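Local coordinates for aldehyde dehydrogenase (Burkholderia cenocepacia, PDB 4O6R), which probably oxidises aldehydes to carboxylic acids with NAD(P)+ as electron acceptor, and is seen here with AMP bound, at residues A[263-268]-A[402-407]; A[270-275]-A[421-426]; A[288-293]-A[441-446]; A[384-389]-A[395-400]; A[312-317]-A[354-359]. All coordinates share one frame; numbering follows the deposited sequence. Where two conformers were deposited one is given.

Interaction 1 (A[263-268]-A[402-407]); sequences IVFDDA and GSDDEA
Phe265 and Asp404 each turn CG opposite their own carbonyl carbon, at chi1 -74° and -68°, and these torsions bring the aromatic ring and the carboxylate together. The two side chains cross at roughly a right angle. Asp404 OD1 approaches Phe265 CE1 to 3.5 Å, with the carboxylate plane turned 61° from that of the ring. The oxygen comes in obliquely and forms no hydrogen bond there; the carboxylate is instead held by a salt bridge from Asp404 OD2 to Arg429 NE. A second, apolar part of the contact centres on Ala407, one helical turn on from Ser403. Its CB rests against a pair of side chains of the opposing segment, 4.0 Å from Ile263 CG2 and 4.2 Å from Phe265 CZ. Phe401, at the end of strand 395-401, adds an edge-to-face ring contact to Phe265 and also touches Ile263 and Ala407. The helix start is fixed locally by Ser403, the N-cap residue, whose OG accepts from Glu406 N at 3.1 Å. On the other segment a type I turn, closed by Ala268 N bonding to Phe265 O at 3.1 Å, leads the chain out of strand 261-264. Helix 404-411 therefore packs its first turn against a parallel strand of the sheet, on the crossover from strand 395-401 to strand 421-423, as in the alpha/beta fold of aldehyde dehydrogenases.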
# COMPACT_ATOMS: atom_id res chain seq x y z
N ILE A 263 28.56 16.62 3.24
CA ILE A 263 28.63 18.07 3.19
C ILE A 263 28.44 18.63 4.60
O ILE A 263 27.48 18.30 5.28
CB ILE A 263 27.51 18.65 2.27
CG1 ILE A 263 27.51 17.99 0.90
CG2 ILE A 263 27.66 20.16 2.13
CD1 ILE A 263 26.26 18.25 0.07
N VAL A 264 29.36 19.49 5.02
CA VAL A 264 29.28 20.10 6.33
C VAL A 264 29.07 21.60 6.17
O VAL A 264 29.95 22.35 5.70
CB VAL A 264 30.54 19.79 7.16
CG1 VAL A 264 30.45 20.38 8.56
CG2 VAL A 264 30.75 18.29 7.21
N PHE A 265 27.90 22.05 6.59
CA PHE A 265 27.55 23.45 6.57
C PHE A 265 28.08 24.20 7.79
O PHE A 265 28.49 23.60 8.79
CB PHE A 265 26.04 23.61 6.42
CG PHE A 265 25.54 23.32 5.05
CD1 PHE A 265 25.54 24.30 4.08
CD2 PHE A 265 25.12 22.04 4.71
CE1 PHE A 265 25.11 24.01 2.78
CE2 PHE A 265 24.68 21.74 3.44
CZ PHE A 265 24.68 22.73 2.46
N ASP A 266 28.07 25.52 7.72
CA ASP A 266 28.72 26.32 8.77
C ASP A 266 27.92 26.33 10.07
O ASP A 266 28.44 26.75 11.11
CB ASP A 266 29.12 27.73 8.29
CG ASP A 266 27.96 28.63 8.00
OD1 ASP A 266 26.87 28.16 7.68
OD2 ASP A 266 28.14 29.84 8.13
N ASP A 267 26.69 25.84 10.03
CA ASP A 267 25.89 25.75 11.24
C ASP A 267 25.82 24.29 11.79
O ASP A 267 25.02 23.97 12.65
CB ASP A 267 24.50 26.31 10.95
CG ASP A 267 23.66 25.36 10.12
OD1 ASP A 267 24.27 24.61 9.33
OD2 ASP A 267 22.43 25.33 10.30
N ALA A 268 26.67 23.39 11.27
CA ALA A 268 26.69 22.01 11.72
C ALA A 268 27.20 21.92 13.17
O ALA A 268 27.97 22.78 13.63
CB ALA A 268 27.58 21.19 10.82
N GLY A 402 31.17 27.85 -0.61
CA GLY A 402 30.74 29.10 -0.00
C GLY A 402 29.26 29.45 -0.03
O GLY A 402 28.87 30.37 0.69
N SER A 403 28.46 28.81 -0.91
CA SER A 403 27.01 28.97 -0.97
C SER A 403 26.37 27.57 -1.04
O SER A 403 27.02 26.63 -1.42
CB SER A 403 26.66 29.74 -2.23
OG SER A 403 27.00 28.96 -3.36
N ASP A 404 25.10 27.45 -0.64
CA ASP A 404 24.39 26.17 -0.73
C ASP A 404 24.40 25.66 -2.18
O ASP A 404 24.56 24.47 -2.41
CB ASP A 404 22.93 26.29 -0.29
CG ASP A 404 22.78 26.56 1.20
OD1 ASP A 404 23.71 27.05 1.87
OD2 ASP A 404 21.67 26.30 1.71
N ASP A 405 24.23 26.57 -3.13
CA ASP A 405 24.24 26.18 -4.55
C ASP A 405 25.59 25.58 -4.97
O ASP A 405 25.61 24.62 -5.71
CB ASP A 405 23.93 27.35 -5.48
CG ASP A 405 22.52 27.85 -5.35
OD1 ASP A 405 21.60 27.10 -4.99
OD2 ASP A 405 22.35 29.02 -5.65
N GLU A 406 26.71 26.14 -4.49
CA GLU A 406 28.02 25.55 -4.77
C GLU A 406 28.14 24.15 -4.15
O GLU A 406 28.72 23.26 -4.77
CB GLU A 406 29.21 26.43 -4.31
CG GLU A 406 30.54 25.89 -4.83
CD GLU A 406 31.79 26.66 -4.39
OE1 GLU A 406 31.72 27.45 -3.46
OE2 GLU A 406 32.86 26.46 -4.97
N ALA A 407 27.63 23.97 -2.94
CA ALA A 407 27.68 22.66 -2.30
C ALA A 407 26.92 21.62 -3.10
O ALA A 407 27.38 20.48 -3.23
CB ALA A 407 27.16 22.71 -0.88

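Interaction 2 (A[270-275]-A[421-426]); sequences LDAAIN and GLWTND
Ala273 lies over one face of the Trp423 indole, meeting it with both its backbone carbon and its methyl group. Ala273 CA stands 3.8 Å from the centroid of the six-membered ring of Trp423 and 15° off the ring normal, which makes a CH-pi contact. The methyl group follows beside it, with Ala273 CB 3.7 Å from Trp423 CD2 at the ring fusion. Farther out on the benzo ring, Trp423 CZ3 meets the preceding residue: Ala272 CB is 3.9 Å away and Ala272 O 3.5 Å away, the oxygen arriving obliquely. Small residues on this side of helix 270-282 thus let the flat indole come right up to the helix backbone. Trp423 reaches them because its CG is set opposite the carbonyl carbon (chi1 -56°), and its NE1 is held by Asn262 OD1, which should restrain the rotation of the indole. Beyond this shell, Ala273 also touches Phe305 of helix 302-315. Past the strand end, Thr424 OG1 is engaged by Asp267 OD1 and Arg429 NH1, and it accepts a weak bond from Asp426 N. Asp426 OD2 caps Arg429 N at the start of helix 427-436, while Asn425 packs on Asp426 of the second subunit. Helix 270-282 thereby covers strand 421-423 from one side of the sheet, the layered helix-on-sheet packing of an alpha/beta domain.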
# COMPACT_ATOMS: atom_id res chain seq x y z
N LEU A 270 29.84 20.57 14.94
CA LEU A 270 31.14 20.08 14.49
C LEU A 270 31.57 18.83 15.23
O LEU A 270 32.11 17.93 14.61
CB LEU A 270 32.21 21.17 14.62
CG LEU A 270 31.96 22.43 13.79
CD1 LEU A 270 33.11 23.43 13.97
CD2 LEU A 270 31.78 22.09 12.33
N ASP A 271 31.30 18.70 16.52
CA ASP A 271 31.63 17.45 17.20
C ASP A 271 30.97 16.24 16.53
O ASP A 271 31.61 15.25 16.21
CB ASP A 271 31.21 17.50 18.65
CG ASP A 271 31.52 16.22 19.37
OD1 ASP A 271 32.70 15.82 19.43
OD2 ASP A 271 30.57 15.56 19.86
N ALA A 272 29.67 16.33 16.32
CA ALA A 272 28.92 15.27 15.63
C ALA A 272 29.43 15.03 14.22
O ALA A 272 29.60 13.89 13.83
CB ALA A 272 27.42 15.60 15.61
N ALA A 273 29.72 16.10 13.48
CA ALA A 273 30.10 15.97 12.09
C ALA A 273 31.51 15.44 11.89
O ALA A 273 31.78 14.71 10.96
CB ALA A 273 29.91 17.31 11.36
N ILE A 274 32.42 15.79 12.79
CA ILE A 274 33.77 15.27 12.71
C ILE A 274 33.75 13.76 12.98
O ILE A 274 34.36 12.97 12.24
CB ILE A 274 34.68 16.00 13.71
CG1 ILE A 274 34.93 17.43 13.24
CG2 ILE A 274 36.00 15.29 13.88
CD1 ILE A 274 35.27 18.38 14.36
N ASN A 275 33.02 13.35 14.01
CA ASN A 275 32.86 11.93 14.27
C ASN A 275 32.14 11.22 13.14
O ASN A 275 32.54 10.12 12.74
CB ASN A 275 32.15 11.68 15.61
CG ASN A 275 33.07 11.91 16.79
OD1 ASN A 275 32.85 12.82 17.60
ND2 ASN A 275 34.09 11.10 16.91
N GLY A 421 25.10 12.82 2.02
CA GLY A 421 24.60 13.34 3.26
C GLY A 421 25.15 14.70 3.58
O GLY A 421 26.01 15.23 2.87
N LEU A 422 24.57 15.30 4.61
CA LEU A 422 24.93 16.65 4.96
C LEU A 422 24.69 16.89 6.43
O LEU A 422 23.87 16.21 7.07
CB LEU A 422 24.15 17.65 4.10
CG LEU A 422 22.64 17.49 4.29
CD1 LEU A 422 22.15 18.62 5.13
CD2 LEU A 422 21.90 17.46 2.98
N TRP A 423 25.37 17.90 6.94
CA TRP A 423 25.26 18.26 8.34
C TRP A 423 24.92 19.73 8.44
O TRP A 423 25.69 20.58 8.00
CB TRP A 423 26.59 17.96 9.07
CG TRP A 423 26.98 16.55 8.92
CD1 TRP A 423 27.47 15.94 7.80
CD2 TRP A 423 26.93 15.56 9.93
NE1 TRP A 423 27.69 14.61 8.05
CE2 TRP A 423 27.39 14.36 9.36
CE3 TRP A 423 26.54 15.57 11.28
CZ2 TRP A 423 27.46 13.16 10.09
CZ3 TRP A 423 26.60 14.37 12.01
CH2 TRP A 423 27.05 13.19 11.41
N THR A 424 23.77 20.03 9.03
CA THR A 424 23.33 21.39 9.21
C THR A 424 22.26 21.33 10.26
O THR A 424 21.72 20.25 10.52
CB THR A 424 22.74 21.94 7.90
OG1 THR A 424 22.41 23.33 8.04
CG2 THR A 424 21.48 21.16 7.44
N ASN A 425 21.91 22.48 10.83
CA ASN A 425 20.77 22.55 11.71
C ASN A 425 19.64 23.42 11.20
O ASN A 425 18.68 23.70 11.93
CB ASN A 425 21.24 22.94 13.09
CG ASN A 425 22.00 21.79 13.71
OD1 ASN A 425 21.43 20.75 14.04
ND2 ASN A 425 23.31 21.91 13.71
N ASP A 426 19.75 23.85 9.95
CA ASP A 426 18.70 24.63 9.33
C ASP A 426 17.69 23.68 8.71
O ASP A 426 18.03 22.90 7.83
CB ASP A 426 19.23 25.52 8.22
CG ASP A 426 18.17 26.45 7.68
OD1 ASP A 426 17.73 27.38 8.43
OD2 ASP A 426 17.71 26.20 6.55

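Interaction 3 (A[288-293]-A[441-446]); sequences ACIAGS and MCWINC
The 3.0 Å bond from Ala291 N to Ala288 O closes the type I turn that presents Ile290 to Trp443 and Met441. No polar bond crosses between the two segments; the isoleucine does the touching. Its CG1 sits in the crowded position between backbone N and carbonyl carbon (chi1 51°), and both branches of the side chain, CG2 and the CG1-CD1 arm, meet the same corner of the indole. Ile290 CG2 lies in the ring plane at the edge, 3.9 Å from Trp443 CH2, while Ile290 CD1 reaches that same CH2 obliquely at 3.8 Å. Met441 CE comes within 3.8 Å of Ile290 CG2, though Met441 was modelled in two conformers and this pair is less certain. Met441 CB also lies over one face of the Trp443 ring, toward its rim, 4.1 Å above its plane. The far, polar end of the indole is held by a bond between NE1 and Arg449 O, so the tryptophan is fixed at one end and packed at the other. Trp483 of the third subunit meets the same ring, and residues 441-444 pair in parallel with a strand of that chain. The neighbouring Cys289 falls in a sequence matching the family's active-site cysteine signature, consistent with this turn belonging to the catalytic loop. Its packing partner is an outermost strand of the chain's own sheet, which continues across the subunit interface, as in oligomeric aldehyde dehydrogenases.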
# COMPACT_ATOMS: atom_id res chain seq x y z
N ALA A 288 33.40 0.56 1.15
CA ALA A 288 31.97 0.67 1.24
C ALA A 288 31.54 1.53 0.08
O ALA A 288 32.04 2.62 -0.10
CB ALA A 288 31.55 1.31 2.57
N CYS A 289 30.61 1.04 -0.72
CA CYS A 289 30.19 1.81 -1.87
C CYS A 289 29.47 3.09 -1.45
O CYS A 289 29.38 4.02 -2.24
CB CYS A 289 29.35 0.95 -2.82
SG CYS A 289 30.18 -0.57 -3.39
N ILE A 290 28.98 3.16 -0.20
CA ILE A 290 28.40 4.40 0.34
C ILE A 290 29.31 5.24 1.21
O ILE A 290 28.84 6.15 1.92
CB ILE A 290 27.11 4.11 1.16
CG1 ILE A 290 27.35 3.02 2.21
CG2 ILE A 290 26.00 3.76 0.18
CD1 ILE A 290 26.22 2.91 3.25
N ALA A 291 30.61 4.94 1.17
CA ALA A 291 31.57 5.70 1.97
C ALA A 291 31.46 7.17 1.69
O ALA A 291 31.27 7.56 0.55
CB ALA A 291 32.97 5.24 1.67
N GLY A 292 31.61 7.99 2.73
CA GLY A 292 31.67 9.43 2.59
C GLY A 292 33.04 9.85 2.05
O GLY A 292 33.84 10.44 2.80
N SER A 293 33.28 9.59 0.77
CA SER A 293 34.63 9.78 0.20
C SER A 293 34.95 11.20 -0.27
O SER A 293 36.11 11.48 -0.63
CB SER A 293 34.88 8.81 -0.95
OG SER A 293 33.83 8.86 -1.92
N MET A 441 19.97 7.78 -1.61
CA MET A 441 19.93 7.90 -0.16
C MET A 441 20.63 9.19 0.28
O MET A 441 21.68 9.53 -0.26
CB MET A 441 20.63 6.70 0.46
CG MET A 441 20.01 5.37 0.05
SD MET A 441 21.07 3.99 0.49
CE MET A 441 22.30 4.10 -0.80
N CYS A 442 20.03 9.88 1.24
CA CYS A 442 20.61 11.11 1.78
C CYS A 442 20.47 11.09 3.30
O CYS A 442 19.37 10.99 3.82
CB CYS A 442 19.94 12.35 1.21
SG CYS A 442 20.75 13.87 1.76
N TRP A 443 21.60 11.19 4.00
CA TRP A 443 21.65 11.15 5.45
C TRP A 443 21.90 12.54 5.98
O TRP A 443 22.89 13.19 5.59
CB TRP A 443 22.79 10.20 5.93
CG TRP A 443 22.58 8.77 5.54
CD1 TRP A 443 21.64 7.92 6.05
CD2 TRP A 443 23.27 8.02 4.51
NE1 TRP A 443 21.72 6.70 5.43
CE2 TRP A 443 22.70 6.73 4.49
CE3 TRP A 443 24.32 8.30 3.65
CZ2 TRP A 443 23.14 5.73 3.62
CZ3 TRP A 443 24.75 7.31 2.78
CH2 TRP A 443 24.16 6.04 2.78
N ILE A 444 21.01 13.00 6.87
CA ILE A 444 21.12 14.34 7.45
C ILE A 444 21.51 14.20 8.92
O ILE A 444 20.78 13.58 9.70
CB ILE A 444 19.82 15.14 7.33
CG1 ILE A 444 19.43 15.24 5.87
CG2 ILE A 444 20.02 16.52 7.93
CD1 ILE A 444 17.97 15.61 5.64
N ASN A 445 22.64 14.81 9.26
CA ASN A 445 23.21 14.73 10.61
C ASN A 445 23.55 13.31 11.08
O ASN A 445 23.51 12.98 12.28
CB ASN A 445 22.33 15.51 11.61
CG ASN A 445 22.43 17.02 11.39
OD1 ASN A 445 23.38 17.53 10.79
ND2 ASN A 445 21.42 17.75 11.85
N CYS A 446 23.89 12.47 10.10
CA CYS A 446 24.27 11.07 10.31
C CYS A 446 24.86 10.63 8.98
O CYS A 446 24.90 11.40 8.03
CB CYS A 446 23.07 10.21 10.73
SG CYS A 446 21.67 10.16 9.57

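Interaction 4 (A[384-389]-A[395-400]); sequences DRVAQE and FVTVLR
One hydrogen bond crosses between Val386 and Thr397: Thr397 OG1 donates to Val386 O over 2.8 Å. The hydroxyl stands well above the carbonyl plane, 63° out of it, and not on a lone pair. Thr397 puts OG1 there by setting it opposite its own carbonyl carbon (chi1 -57°), which points CG2 toward Ala387. Lys259 NZ bonds to Val386 O as well, and to Glu389 O, so this carbonyl has a second donor from outside the two segments. Van der Waals contacts lie beside that bond. Val386 CG1 comes obliquely to the Phe395 ring, 3.8 Å from CZ, and the Val386 CG2 methyl packs on the hydroxyl, 3.6 Å from Thr397 OG1. Ala387 CB rests 4.1 Å from Thr397 CG2 and, more loosely, 4.5 Å from Leu399 CD1. The ionic pair lies within segment 384-389. Arg385 grips Glu389 side-on, NE bonding to OE2 and NH2 to OE1, each at 2.9 Å; the bond to OE1 uses the syn lone pair. Tyr343 OH also reaches OE1. Helix 385-388, though short and weakly bonded, bridges the neighbouring parallel strands 375-378 and 395-401 as a beta-alpha-beta crossover. The salt bridge ties the first residue of this single turn to the residue just past its end, while valine and alanine face the strand. The chemistry implies that the buried face is held mainly by apolar packing, and that the threonine hydroxyl and the lysine ammonium group together probably satisfy a carbonyl that would otherwise be costly to bury beside a sheet.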
# COMPACT_ATOMS: atom_id res chain seq x y z
N ASP A 384 39.27 16.98 -10.12
CA ASP A 384 40.46 16.16 -10.01
C ASP A 384 40.09 14.67 -9.93
O ASP A 384 39.00 14.31 -9.47
CB ASP A 384 41.28 16.57 -8.80
CG ASP A 384 41.92 17.95 -8.96
OD1 ASP A 384 42.08 18.44 -10.12
OD2 ASP A 384 42.27 18.54 -7.92
N ARG A 385 41.02 13.82 -10.38
CA ARG A 385 40.81 12.38 -10.38
C ARG A 385 40.33 11.83 -9.03
O ARG A 385 39.36 11.06 -9.00
CB ARG A 385 42.04 11.63 -10.87
CG ARG A 385 42.37 11.86 -12.36
CD ARG A 385 43.42 10.90 -12.92
NE ARG A 385 42.98 9.52 -12.80
CZ ARG A 385 43.76 8.43 -12.80
NH1 ARG A 385 45.08 8.52 -12.91
NH2 ARG A 385 43.20 7.23 -12.67
N VAL A 386 40.96 12.22 -7.93
CA VAL A 386 40.60 11.63 -6.64
C VAL A 386 39.29 12.18 -6.09
O VAL A 386 38.78 11.66 -5.11
CB VAL A 386 41.71 11.67 -5.55
CG1 VAL A 386 42.93 10.88 -5.99
CG2 VAL A 386 42.04 13.09 -5.13
N ALA A 387 38.78 13.23 -6.73
CA ALA A 387 37.47 13.78 -6.44
C ALA A 387 36.40 13.19 -7.34
O ALA A 387 35.23 13.45 -7.11
CB ALA A 387 37.51 15.30 -6.61
N GLN A 388 36.78 12.40 -8.35
CA GLN A 388 35.84 11.85 -9.33
C GLN A 388 35.77 10.33 -9.30
O GLN A 388 34.69 9.75 -9.44
CB GLN A 388 36.21 12.28 -10.76
CG GLN A 388 35.96 13.74 -11.04
CD GLN A 388 34.47 14.05 -11.12
OE1 GLN A 388 33.69 13.29 -11.68
NE2 GLN A 388 34.08 15.14 -10.53
N GLU A 389 36.90 9.67 -9.10
CA GLU A 389 37.00 8.24 -9.27
C GLU A 389 36.91 7.53 -7.93
O GLU A 389 37.40 8.03 -6.92
CB GLU A 389 38.33 7.90 -9.96
CG GLU A 389 38.44 8.55 -11.33
CD GLU A 389 39.77 8.33 -12.03
OE1 GLU A 389 40.51 7.40 -11.66
OE2 GLU A 389 40.08 9.10 -12.96
N PHE A 395 40.24 6.73 2.44
CA PHE A 395 40.82 7.81 1.66
C PHE A 395 39.73 8.82 1.40
O PHE A 395 38.78 8.52 0.73
CB PHE A 395 41.34 7.21 0.33
CG PHE A 395 42.05 8.18 -0.57
CD1 PHE A 395 41.37 9.25 -1.15
CD2 PHE A 395 43.38 7.98 -0.92
CE1 PHE A 395 42.02 10.12 -2.00
CE2 PHE A 395 44.02 8.84 -1.79
CZ PHE A 395 43.36 9.92 -2.34
N VAL A 396 39.86 10.02 1.95
CA VAL A 396 38.82 11.04 1.75
C VAL A 396 39.39 12.28 1.05
O VAL A 396 40.51 12.70 1.33
CB VAL A 396 38.10 11.39 3.09
CG1 VAL A 396 39.09 11.89 4.14
CG2 VAL A 396 36.95 12.37 2.86
N THR A 397 38.63 12.79 0.09
CA THR A 397 38.98 13.98 -0.65
C THR A 397 38.16 15.17 -0.18
O THR A 397 36.93 15.10 -0.12
CB THR A 397 38.78 13.76 -2.15
OG1 THR A 397 39.57 12.62 -2.56
CG2 THR A 397 39.21 15.01 -2.93
N VAL A 398 38.86 16.25 0.17
CA VAL A 398 38.24 17.43 0.74
C VAL A 398 38.12 18.51 -0.29
O VAL A 398 39.10 18.82 -1.01
CB VAL A 398 39.04 17.99 1.91
CG1 VAL A 398 38.26 19.09 2.63
CG2 VAL A 398 39.40 16.89 2.89
N LEU A 399 36.93 19.11 -0.32
CA LEU A 399 36.60 20.23 -1.18
C LEU A 399 35.89 21.28 -0.30
O LEU A 399 35.27 20.93 0.70
CB LEU A 399 35.65 19.76 -2.28
CG LEU A 399 36.18 18.70 -3.26
CD1 LEU A 399 35.07 18.00 -3.99
CD2 LEU A 399 37.16 19.34 -4.22
N ARG A 400 36.00 22.55 -0.67
CA ARG A 400 35.38 23.63 0.08
C ARG A 400 34.33 24.34 -0.78
O ARG A 400 34.41 24.32 -2.00
CB ARG A 400 36.44 24.64 0.53
CG ARG A 400 37.48 24.02 1.45
CD ARG A 400 38.48 25.04 1.90
NE ARG A 400 39.59 24.44 2.61
CZ ARG A 400 40.20 25.02 3.63
NH1 ARG A 400 39.81 26.20 4.07
NH2 ARG A 400 41.19 24.37 4.23

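Interaction 5 (A[312-317]-A[354-359]); sequences LASSIR and VLTGGS
Ser314 and Thr356 join the last turn of helix 302-315 to strand 353-356, an outermost strand of the sheet in this alpha/beta domain. The buried side of the contact is apolar and small. Ala313 points its methyl group toward the strand, and its CB lies 4.3 Å from Thr356 CG2, a loose touch rather than a close fit. Further neighbours help to bury it: Ala313 also packs on Ile376 of the adjacent strand and on Phe282 of helix 270-282, while Thr356 rests against Val310 one turn back along its partner helix. Thr356 holds its OG1 opposite the backbone N (chi1 -172°), which directs the hydroxyl toward the rim of the helix and turns CG2 inward to the alanine. The outer side is polar and much more open, since Ser314 is exposed. Its OG and Thr356 OG1 are 2.8 Å apart in a hydrogen bond in which either hydroxyl could donate. Ser314 OG has a further partner in Val310 O of the same helix. This keeps the serine against its own backbone while it reaches across. Past Thr356, Gly357 and Gly358 both take positive phi values that suit glycine, and the chain leaves the contact there. At the helix end the next serine serves both its own helix and the interface: Ser315 OG bonds to Arg496 NH2 of the third subunit and donates to Leu312 O at 2.6 Å, tilted 22° from the carbonyl plane.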
# COMPACT_ATOMS: atom_id res chain seq x y z
N LEU A 312 42.04 13.29 14.68
CA LEU A 312 41.32 12.04 14.96
C LEU A 312 41.79 10.90 14.04
O LEU A 312 42.07 9.79 14.49
CB LEU A 312 39.82 12.25 14.80
CG LEU A 312 38.92 11.03 14.97
CD1 LEU A 312 39.18 10.39 16.32
CD2 LEU A 312 37.49 11.47 14.82
N ALA A 313 41.88 11.20 12.76
CA ALA A 313 42.27 10.21 11.74
C ALA A 313 43.67 9.67 12.01
O ALA A 313 43.89 8.45 11.92
CB ALA A 313 42.20 10.82 10.36
N SER A 314 44.60 10.56 12.36
CA SER A 314 45.99 10.17 12.62
C SER A 314 46.06 9.27 13.82
O SER A 314 47.00 8.53 13.93
CB SER A 314 46.87 11.38 12.93
OG SER A 314 47.09 12.11 11.74
N SER A 315 45.10 9.39 14.73
CA SER A 315 45.09 8.65 15.96
C SER A 315 44.47 7.23 15.82
O SER A 315 44.59 6.41 16.72
CB SER A 315 44.33 9.45 17.04
OG SER A 315 42.92 9.26 16.88
N ILE A 316 43.79 6.95 14.72
CA ILE A 316 43.08 5.70 14.57
C ILE A 316 44.07 4.54 14.72
O ILE A 316 45.13 4.55 14.12
CB ILE A 316 42.32 5.63 13.23
CG1 ILE A 316 41.13 6.60 13.25
CG2 ILE A 316 41.87 4.21 12.93
CD1 ILE A 316 40.41 6.77 11.93
N ARG A 317 43.70 3.54 15.51
CA ARG A 317 44.60 2.43 15.83
C ARG A 317 44.54 1.37 14.76
O ARG A 317 43.53 0.65 14.63
CB ARG A 317 44.24 1.84 17.18
CG ARG A 317 44.36 2.85 18.33
CD ARG A 317 44.21 2.16 19.67
NE ARG A 317 42.88 1.57 19.85
CZ ARG A 317 41.83 2.18 20.39
NH1 ARG A 317 41.90 3.44 20.79
NH2 ARG A 317 40.69 1.54 20.51
N VAL A 354 48.17 16.12 0.76
CA VAL A 354 47.98 15.01 1.69
C VAL A 354 48.17 15.52 3.12
O VAL A 354 49.28 15.85 3.53
CB VAL A 354 48.95 13.84 1.42
CG1 VAL A 354 48.63 12.67 2.35
CG2 VAL A 354 48.83 13.36 -0.01
N LEU A 355 47.08 15.60 3.87
CA LEU A 355 47.10 16.19 5.21
C LEU A 355 47.50 15.17 6.28
O LEU A 355 48.07 15.54 7.29
CB LEU A 355 45.76 16.82 5.54
CG LEU A 355 45.30 17.92 4.57
CD1 LEU A 355 43.96 18.50 4.98
CD2 LEU A 355 46.36 19.02 4.52
N THR A 356 47.20 13.89 6.04
CA THR A 356 47.73 12.79 6.86
C THR A 356 47.65 11.50 6.05
O THR A 356 46.90 11.41 5.06
CB THR A 356 46.96 12.61 8.20
OG1 THR A 356 47.64 11.63 9.03
CG2 THR A 356 45.53 12.12 7.97
N GLY A 357 48.47 10.53 6.44
CA GLY A 357 48.44 9.22 5.84
C GLY A 357 49.03 9.17 4.46
O GLY A 357 49.98 9.87 4.16
N GLY A 358 48.49 8.28 3.63
CA GLY A 358 48.99 8.11 2.26
C GLY A 358 50.00 6.99 2.08
O GLY A 358 50.47 6.74 0.96
N SER A 359 50.34 6.29 3.14
CA SER A 359 51.29 5.18 3.01
C SER A 359 51.06 4.13 4.08
O SER A 359 50.24 4.31 4.98
CB SER A 359 52.72 5.70 3.00
OG SER A 359 52.99 6.32 4.22

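How the interactions relate
All five contacts reach the same mixed sheet. Interactions 1 to 4 are buried, whereas interaction 5, at an outermost strand, is partly exposed and relies on a hydroxyl pair. Interactions 1 and 2 share neighbouring strands: Ile263 O bonds to Trp423 N at 2.7 Å, and in both a helix alanine meets an aromatic ring, a phenylalanine beside a carboxylate in interaction 1 and an indole in interaction 2. Interaction 3 continues outward, Leu422 N meeting Trp443 O, and is wholly apolar between its segments. Interaction 4 joins it through Ser293 O and Thr397 N and adds a buried hydroxyl-carbonyl bond. Interactions 2, 3 and 5 border other subunits; 1 and 4 do not.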